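Local coordinates for protein toxin FitB (Neisseria gonorrhoeae, PDB 2H1C) that is the PIN-domain toxin of a type II toxin-antitoxin system, a magnesium-dependent ribonuclease by family, and joins its antitoxin in a promoter-binding complex that affects bacterial trafficking, at residues M1-T6 with G105-T110; T6-E11 with A23-L28. All blocks are in the same frame, centred on the assembly; numbering follows the deposited sequence.

Interaction 1 (M1-T6 with G105-T110)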
ATOM      1  N   MET A   1       0.715 -15.981 -15.694  1.00 18.19           N
ATOM      2  CA  MET A   1       1.712 -14.975 -15.207  1.00 17.93           C
ATOM      3  C   MET A   1       1.624 -15.074 -13.684  1.00 14.13           C
ATOM      4  O   MET A   1       0.556 -15.381 -13.147  1.00 14.62           O
ATOM      5  CB  MET A   1       1.329 -13.554 -15.653  1.00 23.56           C
ATOM      6  CG  MET A   1       1.203 -13.310 -17.160  1.00 31.48           C
ATOM      7  SD  MET A   1       2.761 -12.964 -18.009  1.00 29.47           S
ATOM      8  CE  MET A   1       3.038 -14.551 -18.743  1.00 34.00           C
ATOM      9  N   ILE A   2       2.735 -14.811 -13.000  1.00 12.06           N
ATOM     10  CA  ILE A   2       2.810 -14.925 -11.546  1.00  9.14           C
ATOM     11  C   ILE A   2       3.194 -13.637 -10.813  1.00 12.15           C
ATOM     12  O   ILE A   2       4.017 -12.864 -11.300  1.00 11.39           O
ATOM     13  CB  ILE A   2       3.853 -16.015 -11.152  1.00 14.67           C
ATOM     14  CG1 ILE A   2       3.303 -17.412 -11.460  1.00 14.22           C
ATOM     15  CG2 ILE A   2       4.210 -15.915  -9.661  1.00 11.93           C
ATOM     16  CD1 ILE A   2       2.111 -17.800 -10.612  1.00 19.99           C
ATOM     17  N   LEU A   3       2.575 -13.427  -9.651  1.00 10.86           N
ATOM     18  CA  LEU A   3       2.884 -12.300  -8.769  1.00 10.01           C
ATOM     19  C   LEU A   3       3.421 -12.983  -7.512  1.00  8.87           C
ATOM     20  O   LEU A   3       2.675 -13.672  -6.809  1.00 11.81           O
ATOM     21  CB  LEU A   3       1.630 -11.487  -8.404  1.00 11.88           C
ATOM     22  CG  LEU A   3       1.944 -10.214  -7.580  1.00 11.17           C
ATOM     23  CD1 LEU A   3       2.765  -9.237  -8.434  1.00 12.49           C
ATOM     24  CD2 LEU A   3       0.643  -9.550  -7.117  1.00 13.90           C
ATOM     25  N   LEU A   4       4.711 -12.835  -7.229  1.00 10.69           N
ATOM     26  CA  LEU A   4       5.294 -13.493  -6.052  1.00 10.99           C
ATOM     27  C   LEU A   4       5.042 -12.704  -4.775  1.00 14.99           C
ATOM     28  O   LEU A   4       5.383 -11.530  -4.715  1.00 15.93           O
ATOM     29  CB  LEU A   4       6.805 -13.633  -6.207  1.00 16.13           C
ATOM     30  CG  LEU A   4       7.423 -14.469  -7.321  1.00 14.78           C
ATOM     31  CD1 LEU A   4       8.944 -14.384  -7.183  1.00 14.13           C
ATOM     32  CD2 LEU A   4       6.937 -15.915  -7.228  1.00 11.89           C
ATOM     33  N   ASP A   5       4.476 -13.360  -3.763  1.00 10.86           N
ATOM     34  CA  ASP A   5       4.178 -12.742  -2.459  1.00 14.01           C
ATOM     35  C   ASP A   5       5.499 -12.755  -1.683  1.00 13.59           C
ATOM     36  O   ASP A   5       6.403 -13.532  -1.993  1.00 12.62           O
ATOM     37  CB  ASP A   5       3.100 -13.589  -1.741  1.00 17.58           C
ATOM     38  CG  ASP A   5       2.422 -12.867  -0.561  1.00 27.71           C
ATOM     39  OD1 ASP A   5       2.444 -11.620  -0.492  1.00 24.60           O
ATOM     40  OD2 ASP A   5       1.830 -13.572   0.298  1.00 31.39           O
ATOM     41  N   THR A   6       5.609 -11.919  -0.659  1.00 10.51           N
ATOM     42  CA  THR A   6       6.839 -11.834   0.118  1.00 12.40           C
ATOM     43  C   THR A   6       7.366 -13.148   0.694  1.00 13.17           C
ATOM     44  O   THR A   6       8.572 -13.392   0.685  1.00 15.99           O
ATOM     45  CB  THR A   6       6.663 -10.846   1.281  1.00 16.65           C
ATOM     46  OG1 THR A   6       6.233  -9.589   0.754  1.00 19.45           O
ATOM     47  CG2 THR A   6       7.960 -10.661   2.036  1.00 16.63           C
ATOM     48  N   GLY A 105      -4.678  -7.642   0.915  1.00 13.19           N
ATOM     49  CA  GLY A 105      -5.598  -7.023  -0.014  1.00 13.98           C
ATOM     50  C   GLY A 105      -4.871  -6.258  -1.110  1.00 12.55           C
ATOM     51  O   GLY A 105      -5.294  -6.290  -2.260  1.00 12.14           O
ATOM     52  N   TYR A 106      -3.796  -5.551  -0.764  1.00 13.72           N
ATOM     53  CA  TYR A 106      -3.048  -4.784  -1.774  1.00 15.14           C
ATOM     54  C   TYR A 106      -2.474  -5.697  -2.850  1.00 14.04           C
ATOM     55  O   TYR A 106      -2.534  -5.394  -4.048  1.00 13.84           O
ATOM     56  CB  TYR A 106      -1.889  -4.023  -1.134  1.00 18.12           C
ATOM     57  CG  TYR A 106      -2.326  -2.946  -0.184  1.00 19.52           C
ATOM     58  CD1 TYR A 106      -1.565  -2.638   0.937  1.00 24.46           C
ATOM     59  CD2 TYR A 106      -3.511  -2.240  -0.398  1.00 22.16           C
ATOM     60  CE1 TYR A 106      -1.974  -1.648   1.833  1.00 27.60           C
ATOM     61  CE2 TYR A 106      -3.930  -1.247   0.491  1.00 29.58           C
ATOM     62  CZ  TYR A 106      -3.156  -0.960   1.604  1.00 29.18           C
ATOM     63  OH  TYR A 106      -3.579   0.003   2.497  1.00 33.22           O
ATOM     64  N   ILE A 107      -1.900  -6.808  -2.403  1.00 14.28           N
ATOM     65  CA  ILE A 107      -1.302  -7.777  -3.304  1.00 11.22           C
ATOM     66  C   ILE A 107      -2.368  -8.437  -4.150  1.00 10.76           C
ATOM     67  O   ILE A 107      -2.209  -8.547  -5.360  1.00 10.77           O
ATOM     68  CB  ILE A 107      -0.514  -8.830  -2.517  1.00 13.84           C
ATOM     69  CG1 ILE A 107       0.621  -8.137  -1.754  1.00 19.77           C
ATOM     70  CG2 ILE A 107       0.076  -9.859  -3.465  1.00 12.04           C
ATOM     71  CD1 ILE A 107       1.439  -9.054  -0.896  1.00 30.03           C
ATOM     72  N   ALA A 108      -3.469  -8.850  -3.527  1.00 11.19           N
ATOM     73  CA  ALA A 108      -4.527  -9.495  -4.279  1.00  9.34           C
ATOM     74  C   ALA A 108      -5.109  -8.579  -5.355  1.00 12.97           C
ATOM     75  O   ALA A 108      -5.348  -9.016  -6.482  1.00 14.06           O
ATOM     76  CB  ALA A 108      -5.621  -9.992  -3.336  1.00 12.60           C
ATOM     77  N   ALA A 109      -5.310  -7.304  -5.027  1.00 11.33           N
ATOM     78  CA  ALA A 109      -5.866  -6.354  -5.998  1.00 10.97           C
ATOM     79  C   ALA A 109      -4.898  -6.122  -7.168  1.00  9.95           C
ATOM     80  O   ALA A 109      -5.323  -5.965  -8.315  1.00 12.15           O
ATOM     81  CB  ALA A 109      -6.193  -5.010  -5.308  1.00  8.76           C
ATOM     82  N   THR A 110      -3.600  -6.103  -6.880  1.00  9.17           N
ATOM     83  CA  THR A 110      -2.596  -5.916  -7.926  1.00 10.40           C
ATOM     84  C   THR A 110      -2.656  -7.101  -8.888  1.00 10.43           C
ATOM     85  O   THR A 110      -2.675  -6.927 -10.104  1.00 10.96           O
ATOM     86  CB  THR A 110      -1.168  -5.800  -7.323  1.00 11.56           C
ATOM     87  OG1 THR A 110      -1.104  -4.648  -6.464  1.00 11.68           O
ATOM     88  CG2 THR A 110      -0.117  -5.670  -8.441  1.00  8.40           C
TER

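Interaction 2 (T6-E11 with A23-L28)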
ATOM      1  N   THR A   6       5.609 -11.919  -0.659  1.00 10.51           N
ATOM      2  CA  THR A   6       6.839 -11.834   0.118  1.00 12.40           C
ATOM      3  C   THR A   6       7.366 -13.148   0.694  1.00 13.17           C
ATOM      4  O   THR A   6       8.572 -13.392   0.685  1.00 15.99           O
ATOM      5  CB  THR A   6       6.663 -10.846   1.281  1.00 16.65           C
ATOM      6  OG1 THR A   6       6.233  -9.589   0.754  1.00 19.45           O
ATOM      7  CG2 THR A   6       7.960 -10.661   2.036  1.00 16.63           C
ATOM      8  N   ASN A   7       6.472 -13.995   1.195  1.00 13.20           N
ATOM      9  CA  ASN A   7       6.919 -15.235   1.816  1.00 14.77           C
ATOM     10  C   ASN A   7       7.540 -16.232   0.845  1.00 16.42           C
ATOM     11  O   ASN A   7       8.280 -17.121   1.265  1.00 16.28           O
ATOM     12  CB  ASN A   7       5.764 -15.884   2.588  1.00 16.04           C
ATOM     13  CG  ASN A   7       4.589 -16.242   1.693  1.00 20.19           C
ATOM     14  OD1 ASN A   7       4.702 -17.086   0.802  1.00 22.18           O
ATOM     15  ND2 ASN A   7       3.454 -15.598   1.926  1.00 28.22           N
ATOM     16  N   VAL A   8       7.260 -16.079  -0.444  1.00 14.61           N
ATOM     17  CA  VAL A   8       7.818 -16.984  -1.443  1.00 13.10           C
ATOM     18  C   VAL A   8       9.194 -16.499  -1.896  1.00 12.28           C
ATOM     19  O   VAL A   8      10.155 -17.260  -1.887  1.00 13.34           O
ATOM     20  CB  VAL A   8       6.852 -17.122  -2.645  1.00 13.99           C
ATOM     21  CG1 VAL A   8       7.512 -17.908  -3.773  1.00 16.36           C
ATOM     22  CG2 VAL A   8       5.585 -17.833  -2.189  1.00 17.19           C
ATOM     23  N   ILE A   9       9.315 -15.227  -2.256  1.00 14.08           N
ATOM     24  CA  ILE A   9      10.611 -14.744  -2.690  1.00 14.50           C
ATOM     25  C   ILE A   9      11.619 -14.776  -1.534  1.00 15.20           C
ATOM     26  O   ILE A   9      12.815 -14.909  -1.764  1.00 15.43           O
ATOM     27  CB  ILE A   9      10.506 -13.314  -3.324  1.00 19.88           C
ATOM     28  CG1 ILE A   9      11.878 -12.889  -3.866  1.00 20.37           C
ATOM     29  CG2 ILE A   9       9.957 -12.322  -2.314  1.00 19.78           C
ATOM     30  CD1 ILE A   9      11.872 -11.567  -4.589  1.00 25.55           C
ATOM     31  N   SER A  10      11.132 -14.706  -0.294  1.00 14.07           N
ATOM     32  CA  SER A  10      12.010 -14.736   0.884  1.00 16.87           C
ATOM     33  C   SER A  10      12.466 -16.145   1.292  1.00 16.07           C
ATOM     34  O   SER A  10      13.476 -16.301   1.973  1.00 17.05           O
ATOM     35  CB  SER A  10      11.307 -14.105   2.095  1.00 19.20           C
ATOM     36  OG  SER A  10      10.883 -12.782   1.822  1.00 27.35           O
ATOM     37  N   GLU A  11      11.731 -17.169   0.884  1.00 14.40           N
ATOM     38  CA  GLU A  11      12.090 -18.529   1.295  1.00 16.36           C
ATOM     39  C   GLU A  11      13.510 -18.981   0.929  1.00 17.51           C
ATOM     40  O   GLU A  11      14.222 -19.522   1.780  1.00 18.10           O
ATOM     41  CB  GLU A  11      11.065 -19.541   0.776  1.00 14.80           C
ATOM     42  CG  GLU A  11      11.369 -21.014   1.149  1.00 17.88           C
ATOM     43  CD  GLU A  11      11.193 -21.315   2.624  1.00 21.29           C
ATOM     44  OE1 GLU A  11      11.672 -22.386   3.078  1.00 16.19           O
ATOM     45  OE2 GLU A  11      10.564 -20.498   3.341  1.00 19.56           O
ATOM     46  N   ALA A  23      12.881 -25.215  -6.190  1.00 13.88           N
ATOM     47  CA  ALA A  23      12.707 -25.870  -7.493  1.00 15.33           C
ATOM     48  C   ALA A  23      11.570 -25.253  -8.310  1.00 15.03           C
ATOM     49  O   ALA A  23      11.683 -25.078  -9.545  1.00 13.14           O
ATOM     50  CB  ALA A  23      12.458 -27.382  -7.314  1.00 14.22           C
ATOM     51  N   TRP A  24      10.452 -24.954  -7.649  1.00 13.86           N
ATOM     52  CA  TRP A  24       9.330 -24.349  -8.358  1.00 13.65           C
ATOM     53  C   TRP A  24       9.744 -22.998  -8.929  1.00 12.41           C
ATOM     54  O   TRP A  24       9.420 -22.666 -10.071  1.00 12.06           O
ATOM     55  CB  TRP A  24       8.131 -24.133  -7.432  1.00 11.94           C
ATOM     56  CG  TRP A  24       6.989 -23.480  -8.148  1.00 14.98           C
ATOM     57  CD1 TRP A  24       6.158 -24.047  -9.076  1.00 12.76           C
ATOM     58  CD2 TRP A  24       6.595 -22.106  -8.044  1.00 14.24           C
ATOM     59  NE1 TRP A  24       5.268 -23.105  -9.559  1.00 16.90           N
ATOM     60  CE2 TRP A  24       5.514 -21.911  -8.934  1.00 16.39           C
ATOM     61  CE3 TRP A  24       7.053 -21.022  -7.280  1.00 16.93           C
ATOM     62  CZ2 TRP A  24       4.880 -20.670  -9.079  1.00 19.40           C
ATOM     63  CZ3 TRP A  24       6.426 -19.791  -7.427  1.00 14.22           C
ATOM     64  CH2 TRP A  24       5.349 -19.628  -8.319  1.00 14.05           C
ATOM     65  N   LEU A  25      10.430 -22.201  -8.120  1.00 13.10           N
ATOM     66  CA  LEU A  25      10.862 -20.897  -8.600  1.00 14.25           C
ATOM     67  C   LEU A  25      11.766 -21.066  -9.830  1.00 17.10           C
ATOM     68  O   LEU A  25      11.711 -20.263 -10.761  1.00 15.73           O
ATOM     69  CB  LEU A  25      11.606 -20.145  -7.502  1.00 14.14           C
ATOM     70  CG  LEU A  25      10.753 -19.597  -6.353  1.00 13.38           C
ATOM     71  CD1 LEU A  25      11.675 -19.228  -5.193  1.00 15.24           C
ATOM     72  CD2 LEU A  25       9.952 -18.375  -6.814  1.00 13.05           C
ATOM     73  N   ASP A  26      12.587 -22.117  -9.833  1.00 17.71           N
ATOM     74  CA  ASP A  26      13.501 -22.382 -10.955  1.00 19.52           C
ATOM     75  C   ASP A  26      12.827 -22.834 -12.246  1.00 20.51           C
ATOM     76  O   ASP A  26      13.445 -22.809 -13.303  1.00 20.72           O
ATOM     77  CB  ASP A  26      14.541 -23.437 -10.571  1.00 21.25           C
ATOM     78  CG  ASP A  26      15.592 -22.897  -9.645  1.00 27.97           C
ATOM     79  OD1 ASP A  26      15.836 -21.670  -9.679  1.00 30.10           O
ATOM     80  OD2 ASP A  26      16.195 -23.703  -8.900  1.00 31.37           O
ATOM     81  N   SER A  27      11.575 -23.259 -12.162  1.00 19.04           N
ATOM     82  CA  SER A  27      10.860 -23.709 -13.347  1.00 18.27           C
ATOM     83  C   SER A  27      10.150 -22.555 -14.049  1.00 17.53           C
ATOM     84  O   SER A  27       9.639 -22.710 -15.158  1.00 17.89           O
ATOM     85  CB  SER A  27       9.825 -24.772 -12.969  1.00 20.00           C
ATOM     86  OG  SER A  27       8.745 -24.211 -12.223  1.00 19.44           O
ATOM     87  N   LEU A  28      10.114 -21.395 -13.406  1.00 14.69           N
ATOM     88  CA  LEU A  28       9.422 -20.246 -13.980  1.00 12.26           C
ATOM     89  C   LEU A  28      10.210 -19.483 -15.036  1.00 13.79           C
ATOM     90  O   LEU A  28      11.443 -19.459 -15.004  1.00 14.28           O
ATOM     91  CB  LEU A  28       9.035 -19.262 -12.867  1.00 11.47           C
ATOM     92  CG  LEU A  28       8.240 -19.807 -11.680  1.00 14.67           C
ATOM     93  CD1 LEU A  28       8.036 -18.667 -10.681  1.00 13.55           C
ATOM     94  CD2 LEU A  28       6.908 -20.378 -12.139  1.00 15.96           C
TER

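Interaction 1 (M1-T6 with G105-T110)
Leu3, in the middle of strand 2-4, meets Ile107 and Thr110 on successive turns of helix 102-114, and one methyl, Leu3 CD2, does the touching. Leu3 CD2 lies 3.7 Å from Ile107 CG2. The backbone oxygen Ile107 O is 3.5 Å from Leu3 CD2, so the methyl packs on the helix backbone as well as on the side chain. On its other flank Thr110 offers its methyl, with Leu3 CD2 and Thr110 CG2 4.2 Å apart.

The torsions explain this fit. Leu3 carries CG anti to its backbone nitrogen (chi1 -175°), which sends the branched end out from the strand to the helix. In Thr110 the first torsion of -62° turns CG2 to the leucine, while Thr110 OG1 donates to Tyr106 O at 2.9 Å, a bond that holds the rotation about CA-CB. Thr110 N, 3.1 Å from Tyr106 O, shares that acceptor from the opposite face of the carbonyl plane. The Thr110 side chain is also about 3 Å from a bound magnesium ion, at a site completed by Ser36 and Leu76.

Further along, the Asp5 side chain runs nearly perpendicular to that of Ile107, though the approach of Asp5 OD1 to Ile107 CD1 is too short to be reliable. Asp5 OD2 is hydrogen-bonded to Thr120 OG1, which would limit the carboxylate's rotation; Asp5 and nearby Asp104 are predicted magnesium ligands. Ile107 also packs on Thr39 of helix 37-48. All four touching residues are buried, and no hydrogen bond links the two segments. A central parallel strand packed through apolar side chains on a helix, with an acidic residue just past the strand's C-terminal end, is the arrangement of the PIN-domain core and its probable acidic metal site.

Interaction 2 (T6-E11 with A23-L28)
Two short helices of the PIN domain, 6-9 and 19-27, pack here beside the first strand, and Val8 carries their contact. Its methyl CG1 meets both Leu25 and the indole of Trp24, which lie next to each other. Val8 CG1 and Leu25 CD2 are 3.9 Å apart, and Val8 CG1 lies 4.3 Å from Trp24 CZ3. The methyl comes to the ring obliquely. With CG1 anti to the backbone nitrogen (chi1 172°), the valine points this single branch at the two partners. Leu25 has a second branch in play: Leu25 CD1 lies 4.1 Å from the backbone oxygen Val8 O.

Serine hydroxyls bond back to backbone oxygens in both segments. Ser10 OG, 2.6 Å from Thr6 O, shares that acceptor with Ser10 N, the two arriving from opposite faces of the carbonyl plane. Ser27 OG donates to Trp24 O. Trp24 has Leu28 CD2 3.6 Å above one face, toward the rim, and its ring also meets Phe134.

Asp26 OD1 is hydrogen-bonded to the backbone of the bound peptide; Ile9 and Ser10 pack on an apolar side chain of it, and Leu25 on its backbone. The contact is a small apolar helix-helix junction of the PIN fold, next to the peptide-binding surface.

Both contacts are buried and apolar across their segments, but they differ in depth: the centre of interaction 1 is about 5 Å from the centre of the chain, that of interaction 2 about 10 Å. Interaction 1 joins a strand of the parallel sheet to a helix and borders magnesium sites; interaction 2 joins two short helices, lies farther from metal and buries about half the area. Thr6 belongs to both, since helix 6-9 follows strand 2-4 almost at once, and the 23-28 segment lies within the loop that interaction 1 closes. The strand joins the two: Leu3 turns to helix 102-114, whereas Leu4 turns away from it, its CD2 3.9 Å from both Leu25 CD2 and Trp24 CZ3.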